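Local coordinates for lamina-associated polypeptide 2 isoforms alpha/zeta (Mus musculus, PDB 2V0X), which is a component of the nuclear lamina that dimerises through this domain, part of it a coiled coil, and probably binds A-type lamin and chromatin, at residues Val42-Trp47 / Pro213-Thr218; Gln53-Ala58 / Val177-Cys182; Leu106-Cys111 / Ser187-Arg192; Ala125-Val130 / Ser167-Ala172; Ser139-Ile144 / Arg157-Thr162. The protein carries 2 engineered substitutions. All coordinates share one frame; numbering follows the deposited sequence.

Overall arrangement
The core of the chain is an antiparallel hairpin of two long helices, 100-146 and 152-196, and the five contacts sample its length and its outer covering. Contacts 3, 4 and 5 pair the two helices directly; contacts 3 and 5 have centres about 47 Å apart, contacts 4 and 5 about 18 Å. Contact 2 lays an extended loop on helix 152-196, its centre about 16 Å from that of contact 4. Contact 1 ties helix 35-46 to the segment after helix 203-211 and touches both contact 2, through W47 and A181, and contact 3, through F214 and T188. All five also lie within reach of the second subunit.

Contact 1: residues Val42-Trp47 / Pro213-Thr218; sequences VVEEEW and PFKGGT
W47 and F214 come together where the end of helix 35-46 meets an irregular segment, their CA atoms 5.2 Å apart, and F214 N donates to W47 O at 2.9 Å with an N-H...O angle of 166°. From this backbone bond the two aromatic side chains run side by side in the same direction. F214 turns its edge toward the face of W47, with centroids 4.5 Å apart and planes at 51°, an edge-to-face pair tilted well short of perpendicular. The closest approach is F214 CD2 to W47 CD2, 3.4 Å. On the opposite face of the indole, V43 CG1 stands 3.5 Å above the plane of the W47 ring, so the indole is sandwiched between its own helix and the incoming segment. W47 NE1 is hydrogen-bonded to A181 O, joining the end of helix 35-46 to helix 152-196 of the central hairpin; F214 reaches the same helix by packing on T188. Y114 of the second subunit packs on both rings, placing this aromatic cluster at the dimer interface. The backbone of the segment then passes over one face of the F214 ring, G216 N lying 3.3 Å from its plane. K215, bent at chi2 and chi3, brings NZ back to 3.3 Å from E44 OE2, a salt bridge at the surface reached by an extended glutamate.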
# COMPACT_ATOMS: atom_id res chain seq x y z
N VAL B 42 13.27 -7.65 -2.61
CA VAL B 42 12.59 -6.51 -3.22
C VAL B 42 12.48 -5.32 -2.27
O VAL B 42 12.80 -4.20 -2.66
CB VAL B 42 11.22 -6.90 -3.86
CG1 VAL B 42 10.51 -7.93 -3.04
CG2 VAL B 42 10.33 -5.67 -4.03
N VAL B 43 12.08 -5.55 -1.02
CA VAL B 43 11.98 -4.47 -0.06
C VAL B 43 13.35 -3.79 0.12
O VAL B 43 13.46 -2.57 -0.00
CB VAL B 43 11.42 -4.96 1.31
CG1 VAL B 43 11.44 -3.85 2.34
CG2 VAL B 43 9.99 -5.49 1.15
N GLU B 44 14.40 -4.60 0.30
CA GLU B 44 15.75 -4.07 0.49
C GLU B 44 16.29 -3.31 -0.73
O GLU B 44 17.01 -2.32 -0.58
CB GLU B 44 16.71 -5.19 0.88
CG GLU B 44 18.11 -4.70 1.24
CD GLU B 44 19.10 -5.84 1.45
OE1 GLU B 44 18.66 -7.00 1.62
OE2 GLU B 44 20.32 -5.57 1.43
N GLU B 45 15.94 -3.77 -1.93
CA GLU B 45 16.38 -3.11 -3.16
C GLU B 45 15.80 -1.70 -3.26
O GLU B 45 16.50 -0.77 -3.66
CB GLU B 45 15.96 -3.90 -4.40
CG GLU B 45 16.71 -5.20 -4.60
CD GLU B 45 16.17 -6.02 -5.76
OE1 GLU B 45 16.21 -5.52 -6.91
OE2 GLU B 45 15.70 -7.15 -5.53
N GLU B 46 14.52 -1.56 -2.92
CA GLU B 46 13.86 -0.26 -2.97
C GLU B 46 14.39 0.68 -1.90
O GLU B 46 14.47 1.88 -2.11
CB GLU B 46 12.34 -0.40 -2.77
CG GLU B 46 11.64 -1.24 -3.81
CD GLU B 46 11.80 -0.69 -5.22
OE1 GLU B 46 11.66 0.54 -5.41
OE2 GLU B 46 12.04 -1.51 -6.13
N TRP B 47 14.76 0.11 -0.77
CA TRP B 47 15.26 0.90 0.35
C TRP B 47 16.69 1.41 0.22
O TRP B 47 17.15 2.19 1.06
CB TRP B 47 15.08 0.13 1.65
CG TRP B 47 13.65 0.05 2.08
CD1 TRP B 47 12.56 0.61 1.44
CD2 TRP B 47 13.14 -0.59 3.25
NE1 TRP B 47 11.41 0.35 2.15
CE2 TRP B 47 11.74 -0.38 3.27
CE3 TRP B 47 13.74 -1.31 4.30
CZ2 TRP B 47 10.92 -0.88 4.29
CZ3 TRP B 47 12.92 -1.80 5.32
CH2 TRP B 47 11.53 -1.59 5.31
N PRO B 213 21.08 4.54 3.07
CA PRO B 213 20.12 3.49 2.72
C PRO B 213 19.24 3.27 3.94
O PRO B 213 19.67 3.51 5.06
CB PRO B 213 21.02 2.28 2.50
CG PRO B 213 22.29 2.91 1.96
CD PRO B 213 22.46 4.07 2.89
N PHE B 214 17.98 2.89 3.74
CA PHE B 214 17.12 2.63 4.88
C PHE B 214 17.19 1.13 5.13
O PHE B 214 17.06 0.34 4.19
CB PHE B 214 15.69 3.02 4.60
CG PHE B 214 14.73 2.65 5.70
CD1 PHE B 214 15.01 2.99 7.02
CD2 PHE B 214 13.53 2.01 5.41
CE1 PHE B 214 14.11 2.70 8.03
CE2 PHE B 214 12.62 1.72 6.41
CZ PHE B 214 12.91 2.06 7.72
N LYS B 215 17.32 0.73 6.38
CA LYS B 215 17.43 -0.68 6.71
C LYS B 215 16.32 -1.23 7.60
O LYS B 215 16.34 -2.41 7.93
CB LYS B 215 18.79 -0.94 7.36
CG LYS B 215 19.99 -0.51 6.52
CD LYS B 215 20.01 -1.19 5.15
CE LYS B 215 20.13 -2.71 5.27
NZ LYS B 215 20.03 -3.38 3.94
N GLY B 216 15.37 -0.38 7.98
CA GLY B 216 14.30 -0.83 8.86
C GLY B 216 14.79 -0.77 10.29
O GLY B 216 15.98 -0.59 10.52
N GLY B 217 13.89 -0.89 11.26
CA GLY B 217 14.29 -0.85 12.66
C GLY B 217 14.32 0.57 13.18
O GLY B 217 13.51 0.95 14.04
N THR B 218 15.28 1.36 12.71
CA THR B 218 15.38 2.76 13.11
C THR B 218 15.50 3.66 11.87
O THR B 218 15.98 3.24 10.81
CB THR B 218 16.56 3.04 14.08
OG1 THR B 218 17.80 2.79 13.41
CG2 THR B 218 16.46 2.17 15.32

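Contact 2: residues Gln53-Ala58 / Val177-Cys182; sequences QLPSVA and VRMSAC
L54 points at the helix and ends in a methyl against C182, while P55 and M179 run antiparallel to one another, flank to flank. The leucine CG stands beside its own backbone N (chi1 -61°), an orientation from which CD2 reaches C182 CB at 3.4 Å, tighter than usual for two carbons, and also C182 SG at 3.8 Å. M179, a selenomethionine, leaves the helix obliquely, and its chain bends at chi2 and chi3. That fold carries SE to 4.0 Å from P55 CG and leaves CE 4.4 Å from L54 CD2, so the selenoether end spans both loop residues. P55 CD in turn looks onto C182 SG. The loop between helices 35-46 and 66-72 thus runs over helix 152-196, and L54 and M179 both also touch A116 of helix 100-146, so the loop contacts both arms of the hairpin. S56 OG accepts from A58 N, an ST turn just past the contact. Across the interface there is no hydrogen bond: methyls, a proline ring, sulfur and selenium meet, which suggests that hydrophobic contact, rather than directional bonds, holds the loop here, though part of it stays at the surface.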
# COMPACT_ATOMS: atom_id res chain seq x y z
N GLN B 53 11.74 8.45 -7.71
CA GLN B 53 10.45 8.47 -8.37
C GLN B 53 9.83 7.08 -8.37
O GLN B 53 10.53 6.08 -8.52
CB GLN B 53 10.63 8.97 -9.80
CG GLN B 53 9.37 9.36 -10.52
CD GLN B 53 9.65 10.22 -11.72
OE1 GLN B 53 9.23 11.38 -11.79
NE2 GLN B 53 10.42 9.68 -12.66
N LEU B 54 8.51 7.02 -8.24
CA LEU B 54 7.79 5.76 -8.21
C LEU B 54 7.54 5.12 -9.57
O LEU B 54 7.22 5.82 -10.53
CB LEU B 54 6.45 5.97 -7.52
CG LEU B 54 6.54 6.44 -6.06
CD1 LEU B 54 5.18 6.79 -5.53
CD2 LEU B 54 7.19 5.36 -5.24
N PRO B 55 7.70 3.79 -9.69
CA PRO B 55 7.45 3.12 -10.98
C PRO B 55 5.96 3.22 -11.32
O PRO B 55 5.11 3.26 -10.43
CB PRO B 55 7.87 1.68 -10.71
CG PRO B 55 7.69 1.53 -9.25
CD PRO B 55 8.23 2.83 -8.71
N SER B 56 5.66 3.28 -12.61
CA SER B 56 4.29 3.39 -13.08
C SER B 56 3.57 2.04 -13.12
O SER B 56 4.19 0.99 -13.31
CB SER B 56 4.28 4.01 -14.48
OG SER B 56 2.97 4.13 -15.00
N VAL B 57 2.26 2.07 -12.91
CA VAL B 57 1.44 0.86 -12.96
C VAL B 57 0.39 1.04 -14.06
O VAL B 57 -0.39 0.13 -14.31
CB VAL B 57 0.69 0.61 -11.62
CG1 VAL B 57 1.63 0.09 -10.55
CG2 VAL B 57 0.01 1.87 -11.16
N ALA B 58 0.41 2.18 -14.74
CA ALA B 58 -0.58 2.46 -15.77
C ALA B 58 -0.66 1.43 -16.90
O ALA B 58 -1.75 1.15 -17.39
CB ALA B 58 -0.38 3.91 -16.35
N VAL B 177 3.98 -5.59 -2.96
CA VAL B 177 5.07 -5.55 -1.98
C VAL B 177 6.02 -4.40 -2.35
O VAL B 177 6.47 -3.64 -1.49
CB VAL B 177 5.85 -6.91 -1.95
CG1 VAL B 177 7.19 -6.78 -1.16
CG2 VAL B 177 5.00 -8.01 -1.29
N ARG B 178 6.32 -4.28 -3.64
CA ARG B 178 7.21 -3.21 -4.14
C ARG B 178 6.62 -1.82 -3.86
O ARG B 178 7.31 -0.94 -3.35
CB ARG B 178 7.45 -3.39 -5.65
CG ARG B 178 8.41 -2.36 -6.24
CD ARG B 178 8.99 -2.80 -7.57
NE ARG B 178 9.80 -4.01 -7.43
CZ ARG B 178 9.75 -5.05 -8.25
NH1 ARG B 178 8.91 -5.05 -9.28
NH2 ARG B 178 10.55 -6.09 -8.04
N MSE B 179 5.35 -1.63 -4.20
CA MSE B 179 4.68 -0.35 -3.96
C MSE B 179 4.66 -0.00 -2.47
O MSE B 179 4.87 1.16 -2.09
CB MSE B 179 3.26 -0.35 -4.53
CG MSE B 179 3.18 -0.39 -6.07
SE MSE B 179 4.42 0.85 -6.98
CE MSE B 179 4.07 2.41 -5.99
N SER B 180 4.43 -1.01 -1.62
CA SER B 180 4.41 -0.81 -0.17
C SER B 180 5.79 -0.40 0.35
O SER B 180 5.90 0.45 1.23
CB SER B 180 3.96 -2.10 0.55
OG SER B 180 2.60 -2.40 0.29
N ALA B 181 6.83 -1.01 -0.21
CA ALA B 181 8.20 -0.71 0.20
C ALA B 181 8.54 0.74 -0.15
O ALA B 181 9.16 1.44 0.64
CB ALA B 181 9.20 -1.68 -0.45
N CYS B 182 8.05 1.20 -1.30
CA CYS B 182 8.29 2.57 -1.76
C CYS B 182 7.61 3.55 -0.81
O CYS B 182 8.19 4.57 -0.44
CB CYS B 182 7.76 2.76 -3.19
SG CYS B 182 8.76 1.99 -4.50

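Contact 3: residues Leu106-Cys111 / Ser187-Arg192; sequences LDLALC and STMGRR
A109 and G190 bring the two long helices of the central hairpin together, with M189, a selenomethionine, packed beside them. The arrangement is an antiparallel helix pair, one half of the four-stranded coiled coil that the dimer forms. The axes of the two short segments approach to 8.2 Å with 163° between their directions, closer than in contacts 4 and 5. Small residues make this possible. The methyl of A109 points toward the partner helix, and because G190 has no side chain, A109 CB comes to rest 3.5 Å from G190 CA and 3.6 Å from G190 N, so a side chain beds directly on backbone.

M189 packs on one flank of this alanine-glycine contact. With CG anti to the backbone N (chi1 -179°), its chain first runs out extended and then bends at chi3, and the terminal CE curls in to 3.7 Å from A109 CB. The same methyl lies 4.2 Å from L108 CD2, so it touches both A109 and L108. Other surfaces of these helices belong to the dimer: D107 forms a salt bridge with R191 of the second subunit, R191 one with D107 of that subunit, and S187 OG is hydrogen-bonded to L110 O of the second subunit. These polar pairs lie on the dimer side of the helices. At the end of the contact L106, whose CB faces away, bends its branch back, and CD2 finishes 3.3 Å from G190 O.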
# COMPACT_ATOMS: atom_id res chain seq x y z
N LEU B 106 8.87 17.44 2.95
CA LEU B 106 7.79 16.78 3.66
C LEU B 106 6.62 16.56 2.72
O LEU B 106 6.06 15.46 2.69
CB LEU B 106 7.34 17.59 4.87
CG LEU B 106 8.36 17.90 5.97
CD1 LEU B 106 7.61 18.41 7.19
CD2 LEU B 106 9.16 16.66 6.34
N ASP B 107 6.27 17.60 1.97
CA ASP B 107 5.16 17.52 1.03
C ASP B 107 5.43 16.47 -0.05
O ASP B 107 4.52 15.74 -0.46
CB ASP B 107 4.88 18.88 0.39
CG ASP B 107 3.58 18.88 -0.39
OD1 ASP B 107 2.56 18.46 0.17
OD2 ASP B 107 3.60 19.25 -1.58
N LEU B 108 6.68 16.38 -0.50
CA LEU B 108 7.04 15.40 -1.51
C LEU B 108 6.89 13.99 -0.92
O LEU B 108 6.33 13.08 -1.56
CB LEU B 108 8.49 15.60 -1.95
CG LEU B 108 9.00 14.55 -2.94
CD1 LEU B 108 8.16 14.59 -4.23
CD2 LEU B 108 10.47 14.82 -3.25
N ALA B 109 7.38 13.80 0.29
CA ALA B 109 7.28 12.49 0.93
C ALA B 109 5.82 12.05 1.09
O ALA B 109 5.50 10.89 0.83
CB ALA B 109 7.96 12.49 2.27
N LEU B 110 4.95 12.97 1.51
CA LEU B 110 3.53 12.63 1.69
C LEU B 110 2.84 12.38 0.34
O LEU B 110 1.93 11.54 0.25
CB LEU B 110 2.80 13.73 2.48
CG LEU B 110 3.23 13.98 3.94
CD1 LEU B 110 2.89 15.40 4.39
CD2 LEU B 110 2.61 12.96 4.86
N CYS B 111 3.26 13.10 -0.69
CA CYS B 111 2.69 12.93 -2.03
C CYS B 111 3.07 11.57 -2.59
O CYS B 111 2.25 10.86 -3.18
CB CYS B 111 3.18 14.05 -2.98
SG CYS B 111 2.34 15.67 -2.72
N SER B 187 7.83 7.51 3.51
CA SER B 187 7.43 7.90 4.85
C SER B 187 8.70 8.16 5.68
O SER B 187 8.82 9.18 6.36
CB SER B 187 6.60 6.78 5.49
OG SER B 187 6.58 6.92 6.91
N THR B 188 9.65 7.24 5.58
CA THR B 188 10.92 7.32 6.29
C THR B 188 11.72 8.56 5.86
O THR B 188 12.30 9.24 6.69
CB THR B 188 11.71 6.01 6.10
OG1 THR B 188 10.93 4.93 6.61
CG2 THR B 188 13.06 6.05 6.81
N MSE B 189 11.73 8.86 4.56
CA MSE B 189 12.43 10.05 4.07
C MSE B 189 11.81 11.31 4.71
O MSE B 189 12.51 12.17 5.26
CB MSE B 189 12.32 10.13 2.54
CG MSE B 189 13.07 11.33 1.95
SE MSE B 189 12.57 11.76 0.11
CE MSE B 189 11.13 12.99 0.48
N GLY B 190 10.48 11.40 4.67
CA GLY B 190 9.81 12.53 5.26
C GLY B 190 10.19 12.71 6.72
O GLY B 190 10.52 13.82 7.15
N ARG B 191 10.20 11.61 7.48
CA ARG B 191 10.53 11.66 8.90
C ARG B 191 12.00 11.97 9.18
O ARG B 191 12.30 12.55 10.22
CB ARG B 191 10.08 10.37 9.63
CG ARG B 191 8.55 10.20 9.66
CD ARG B 191 8.13 8.88 10.29
NE ARG B 191 8.44 8.80 11.72
CZ ARG B 191 9.09 7.80 12.30
NH1 ARG B 191 9.51 6.77 11.58
NH2 ARG B 191 9.28 7.80 13.61
N ARG B 192 12.90 11.57 8.29
CA ARG B 192 14.31 11.91 8.48
C ARG B 192 14.45 13.44 8.45
O ARG B 192 15.05 14.04 9.34
CB ARG B 192 15.18 11.27 7.41
CG ARG B 192 15.45 9.80 7.66
CD ARG B 192 16.32 9.26 6.57
NE ARG B 192 16.73 7.89 6.85
CZ ARG B 192 17.53 7.18 6.07
NH1 ARG B 192 18.01 7.73 4.97
NH2 ARG B 192 17.84 5.92 6.37

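Contact 4: residues Ala125-Val130 / Ser167-Ala172; sequences AHTAFV and SYLCDA
Y168 chi1 of 173° sets its ring trans to the backbone nitrogen and out toward V130 on the facing helix, while V130 takes the rotamer that points CG2 at the ring and CG1 at L169. V130 CG2 lies 3.4 Å from Y168 CE2, approaching the phenol at a slant. V130 CG1 meets L169 CG at 3.8 Å, where the two side chains pass alongside with their ends pointing contrary ways. T127 fills the next position along: CG2 touches L169 CD2 at 3.5 Å, and OG1, hydrogen-bonded to I123 O of its own helix, sits against A172 CB.

At the far end of the tyrosine, H126 CB lies near the plane of the ring, at its edge, 3.4 Å from Y168 OH. A water in the plane of the imidazole bridges the pair, 2.7 Å from H126 ND1 and 3.3 Å from Y168 OH, while H126 NE2 is hydrogen-bonded to P62 O. Both nitrogens of the histidine are therefore engaged, which should restrain the rotation of its ring.

The segments run antiparallel at 163°, with axes 10.2 Å apart, as neighbouring arms of the hairpin formed by helices 100-146 and 152-196. Y61 of the adjoining loop packs on Y168 and A172, F33 of the second subunit stacks on H126, and A173 of that subunit packs on A128, so the pair is flanked by a loop of its own chain and by residues of the second subunit.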
# COMPACT_ATOMS: atom_id res chain seq x y z
N ALA B 125 -7.10 -3.87 -7.05
CA ALA B 125 -8.34 -3.90 -7.82
C ALA B 125 -8.26 -5.00 -8.88
O ALA B 125 -9.21 -5.75 -9.09
CB ALA B 125 -8.59 -2.54 -8.50
N HIS B 126 -7.12 -5.08 -9.56
CA HIS B 126 -6.94 -6.11 -10.58
C HIS B 126 -6.91 -7.48 -9.93
O HIS B 126 -7.48 -8.43 -10.44
CB HIS B 126 -5.68 -5.87 -11.40
CG HIS B 126 -5.87 -4.87 -12.49
ND1 HIS B 126 -6.11 -5.23 -13.80
CD2 HIS B 126 -5.95 -3.51 -12.46
CE1 HIS B 126 -6.33 -4.15 -14.53
NE2 HIS B 126 -6.24 -3.09 -13.73
N THR B 127 -6.27 -7.56 -8.76
CA THR B 127 -6.18 -8.82 -8.03
C THR B 127 -7.58 -9.34 -7.66
O THR B 127 -7.84 -10.53 -7.80
CB THR B 127 -5.28 -8.68 -6.78
OG1 THR B 127 -3.95 -8.37 -7.20
CG2 THR B 127 -5.23 -9.99 -5.99
N ALA B 128 -8.49 -8.45 -7.24
CA ALA B 128 -9.83 -8.89 -6.88
C ALA B 128 -10.52 -9.45 -8.13
O ALA B 128 -11.08 -10.56 -8.09
CB ALA B 128 -10.66 -7.72 -6.28
N PHE B 129 -10.40 -8.74 -9.25
CA PHE B 129 -10.99 -9.18 -10.51
C PHE B 129 -10.48 -10.57 -10.92
O PHE B 129 -11.26 -11.45 -11.23
CB PHE B 129 -10.70 -8.18 -11.63
CG PHE B 129 -11.09 -8.69 -12.99
CD1 PHE B 129 -12.42 -8.75 -13.37
CD2 PHE B 129 -10.12 -9.16 -13.88
CE1 PHE B 129 -12.79 -9.29 -14.60
CE2 PHE B 129 -10.47 -9.71 -15.11
CZ PHE B 129 -11.81 -9.78 -15.47
N VAL B 130 -9.17 -10.73 -10.97
CA VAL B 130 -8.56 -12.01 -11.33
C VAL B 130 -8.93 -13.13 -10.32
O VAL B 130 -9.26 -14.23 -10.72
CB VAL B 130 -7.01 -11.87 -11.47
CG1 VAL B 130 -6.34 -13.23 -11.67
CG2 VAL B 130 -6.67 -10.95 -12.67
N SER B 167 -0.48 -17.47 -11.43
CA SER B 167 0.86 -16.89 -11.54
C SER B 167 0.72 -15.36 -11.65
O SER B 167 1.55 -14.63 -11.13
CB SER B 167 1.63 -17.46 -12.73
OG SER B 167 0.83 -17.44 -13.88
N TYR B 168 -0.34 -14.89 -12.29
CA TYR B 168 -0.60 -13.46 -12.42
C TYR B 168 -0.75 -12.90 -11.00
O TYR B 168 -0.16 -11.87 -10.66
CB TYR B 168 -1.91 -13.23 -13.19
CG TYR B 168 -2.36 -11.78 -13.23
CD1 TYR B 168 -2.06 -10.96 -14.33
CD2 TYR B 168 -3.07 -11.23 -12.18
CE1 TYR B 168 -2.49 -9.63 -14.36
CE2 TYR B 168 -3.49 -9.91 -12.20
CZ TYR B 168 -3.21 -9.12 -13.29
OH TYR B 168 -3.68 -7.83 -13.29
N LEU B 169 -1.50 -13.61 -10.17
CA LEU B 169 -1.73 -13.21 -8.79
C LEU B 169 -0.43 -13.14 -7.98
O LEU B 169 -0.27 -12.25 -7.16
CB LEU B 169 -2.73 -14.14 -8.13
CG LEU B 169 -4.14 -13.99 -8.69
CD1 LEU B 169 -4.99 -15.19 -8.34
CD2 LEU B 169 -4.78 -12.70 -8.20
N CYS B 170 0.48 -14.08 -8.22
CA CYS B 170 1.76 -14.08 -7.52
C CYS B 170 2.55 -12.85 -7.98
O CYS B 170 3.15 -12.16 -7.16
CB CYS B 170 2.56 -15.37 -7.78
SG CYS B 170 3.93 -15.61 -6.59
N ASP B 171 2.53 -12.56 -9.29
CA ASP B 171 3.22 -11.38 -9.83
C ASP B 171 2.64 -10.10 -9.20
O ASP B 171 3.39 -9.24 -8.74
CB ASP B 171 3.08 -11.30 -11.36
CG ASP B 171 3.86 -12.39 -12.09
OD1 ASP B 171 4.81 -12.96 -11.51
OD2 ASP B 171 3.51 -12.66 -13.26
N ALA B 172 1.32 -9.99 -9.18
CA ALA B 172 0.64 -8.83 -8.60
C ALA B 172 1.05 -8.65 -7.13
O ALA B 172 1.32 -7.53 -6.68
CB ALA B 172 -0.86 -8.98 -8.72
O HOH W 1 -6.67 -7.78 -14.63

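Contact 5: residues Ser139-Ile144 / Arg157-Thr162; sequences SQAAQI and RILNRT
T162 OG1 donates to L159 O at 2.8 Å, a bond from hydroxyl to carbonyl one turn back, and the same L159 sends CD2 across to A141 CB at 3.9 Å. The donor lies well off the line of the carbonyl, the C=O...OG1 angle being 110°, so the hydroxyl leans against the flank of the oxygen and its proton is used within the helix. On the interface I158 is the main element. Its chi1 of -69° sets CG1 opposite the carbonyl carbon, leaving CG2 to press on A141 CB at 3.7 Å while CD1 runs out toward Q140. Both helices belong to the antiparallel hairpin of helices 100-146 and 152-196, here close to the turn that joins them, with axes 9.3 Å apart and directions at 158°. A141, lacking a longer chain, lets isoleucine and leucine share one short methyl. Q140 lies at the exposed margin: its extended chain meets I158 at about a right angle, and NE2 ends 3.6 Å from I158 CD1. On the side toward the turn, I144 CD1 touches I158 CG1 at 4.1 Å. The second subunit covers another side, I145 of that chain packing on L159 and I138 on T162.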
# COMPACT_ATOMS: atom_id res chain seq x y z
N SER B 139 -14.80 -23.59 -10.55
CA SER B 139 -16.07 -24.28 -10.46
C SER B 139 -16.49 -24.82 -11.83
O SER B 139 -17.05 -25.91 -11.92
CB SER B 139 -17.15 -23.37 -9.88
OG SER B 139 -17.18 -22.13 -10.55
N GLN B 140 -16.17 -24.09 -12.90
CA GLN B 140 -16.53 -24.55 -14.25
C GLN B 140 -15.83 -25.88 -14.55
O GLN B 140 -16.44 -26.79 -15.11
CB GLN B 140 -16.17 -23.52 -15.32
CG GLN B 140 -16.90 -23.78 -16.63
CD GLN B 140 -16.43 -22.90 -17.76
OE1 GLN B 140 -16.21 -21.71 -17.59
NE2 GLN B 140 -16.26 -23.50 -18.93
N ALA B 141 -14.57 -25.97 -14.17
CA ALA B 141 -13.77 -27.17 -14.37
C ALA B 141 -14.32 -28.31 -13.52
O ALA B 141 -14.36 -29.47 -13.94
CB ALA B 141 -12.33 -26.90 -14.00
N ALA B 142 -14.73 -27.96 -12.30
CA ALA B 142 -15.30 -28.91 -11.36
C ALA B 142 -16.53 -29.58 -11.97
O ALA B 142 -16.63 -30.80 -11.98
CB ALA B 142 -15.69 -28.21 -10.05
N GLN B 143 -17.44 -28.77 -12.51
CA GLN B 143 -18.66 -29.28 -13.13
C GLN B 143 -18.39 -30.20 -14.31
O GLN B 143 -19.08 -31.21 -14.49
CB GLN B 143 -19.56 -28.12 -13.57
CG GLN B 143 -19.97 -27.21 -12.43
CD GLN B 143 -20.97 -26.15 -12.85
OE1 GLN B 143 -21.77 -26.36 -13.76
NE2 GLN B 143 -20.93 -25.01 -12.17
N ILE B 144 -17.36 -29.88 -15.10
CA ILE B 144 -16.99 -30.68 -16.26
C ILE B 144 -16.58 -32.09 -15.84
O ILE B 144 -17.15 -33.07 -16.31
CB ILE B 144 -15.86 -30.00 -17.08
CG1 ILE B 144 -16.40 -28.72 -17.72
CG2 ILE B 144 -15.31 -30.93 -18.16
CD1 ILE B 144 -15.32 -27.79 -18.25
N ARG B 157 -8.07 -27.34 -20.31
CA ARG B 157 -7.95 -26.00 -20.88
C ARG B 157 -8.46 -24.97 -19.88
O ARG B 157 -7.93 -23.87 -19.80
CB ARG B 157 -8.69 -25.89 -22.21
CG ARG B 157 -7.83 -26.28 -23.42
CD ARG B 157 -8.56 -26.10 -24.76
NE ARG B 157 -9.71 -26.99 -24.89
CZ ARG B 157 -10.97 -26.63 -24.65
NH1 ARG B 157 -11.26 -25.39 -24.28
NH2 ARG B 157 -11.94 -27.52 -24.77
N ILE B 158 -9.48 -25.34 -19.11
CA ILE B 158 -10.01 -24.43 -18.11
C ILE B 158 -8.97 -24.28 -17.01
O ILE B 158 -8.63 -23.16 -16.62
CB ILE B 158 -11.35 -24.95 -17.52
CG1 ILE B 158 -12.44 -24.89 -18.59
CG2 ILE B 158 -11.79 -24.10 -16.35
CD1 ILE B 158 -12.64 -23.50 -19.15
N LEU B 159 -8.38 -25.40 -16.61
CA LEU B 159 -7.37 -25.42 -15.57
C LEU B 159 -6.09 -24.75 -16.01
O LEU B 159 -5.34 -24.24 -15.19
CB LEU B 159 -7.07 -26.86 -15.13
CG LEU B 159 -8.13 -27.63 -14.32
CD1 LEU B 159 -7.55 -28.97 -13.91
CD2 LEU B 159 -8.58 -26.84 -13.08
N ASN B 160 -5.82 -24.76 -17.32
CA ASN B 160 -4.60 -24.13 -17.80
C ASN B 160 -4.77 -22.61 -17.60
O ASN B 160 -3.85 -21.91 -17.18
CB ASN B 160 -4.39 -24.48 -19.28
CG ASN B 160 -3.03 -24.04 -19.77
OD1 ASN B 160 -2.00 -24.38 -19.17
ND2 ASN B 160 -3.01 -23.29 -20.85
N ARG B 161 -5.98 -22.14 -17.81
CA ARG B 161 -6.29 -20.74 -17.64
C ARG B 161 -6.18 -20.34 -16.14
O ARG B 161 -5.58 -19.31 -15.80
CB ARG B 161 -7.70 -20.49 -18.19
CG ARG B 161 -8.05 -19.03 -18.46
CD ARG B 161 -9.54 -18.89 -18.76
NE ARG B 161 -9.97 -19.77 -19.85
CZ ARG B 161 -11.22 -20.17 -20.05
NH1 ARG B 161 -12.19 -19.78 -19.23
NH2 ARG B 161 -11.51 -20.96 -21.08
N THR B 162 -6.70 -21.19 -15.25
CA THR B 162 -6.62 -20.90 -13.82
C THR B 162 -5.17 -20.88 -13.35
O THR B 162 -4.80 -20.14 -12.44
CB THR B 162 -7.42 -21.93 -12.97
OG1 THR B 162 -6.81 -23.23 -13.05
CG2 THR B 162 -8.86 -22.01 -13.46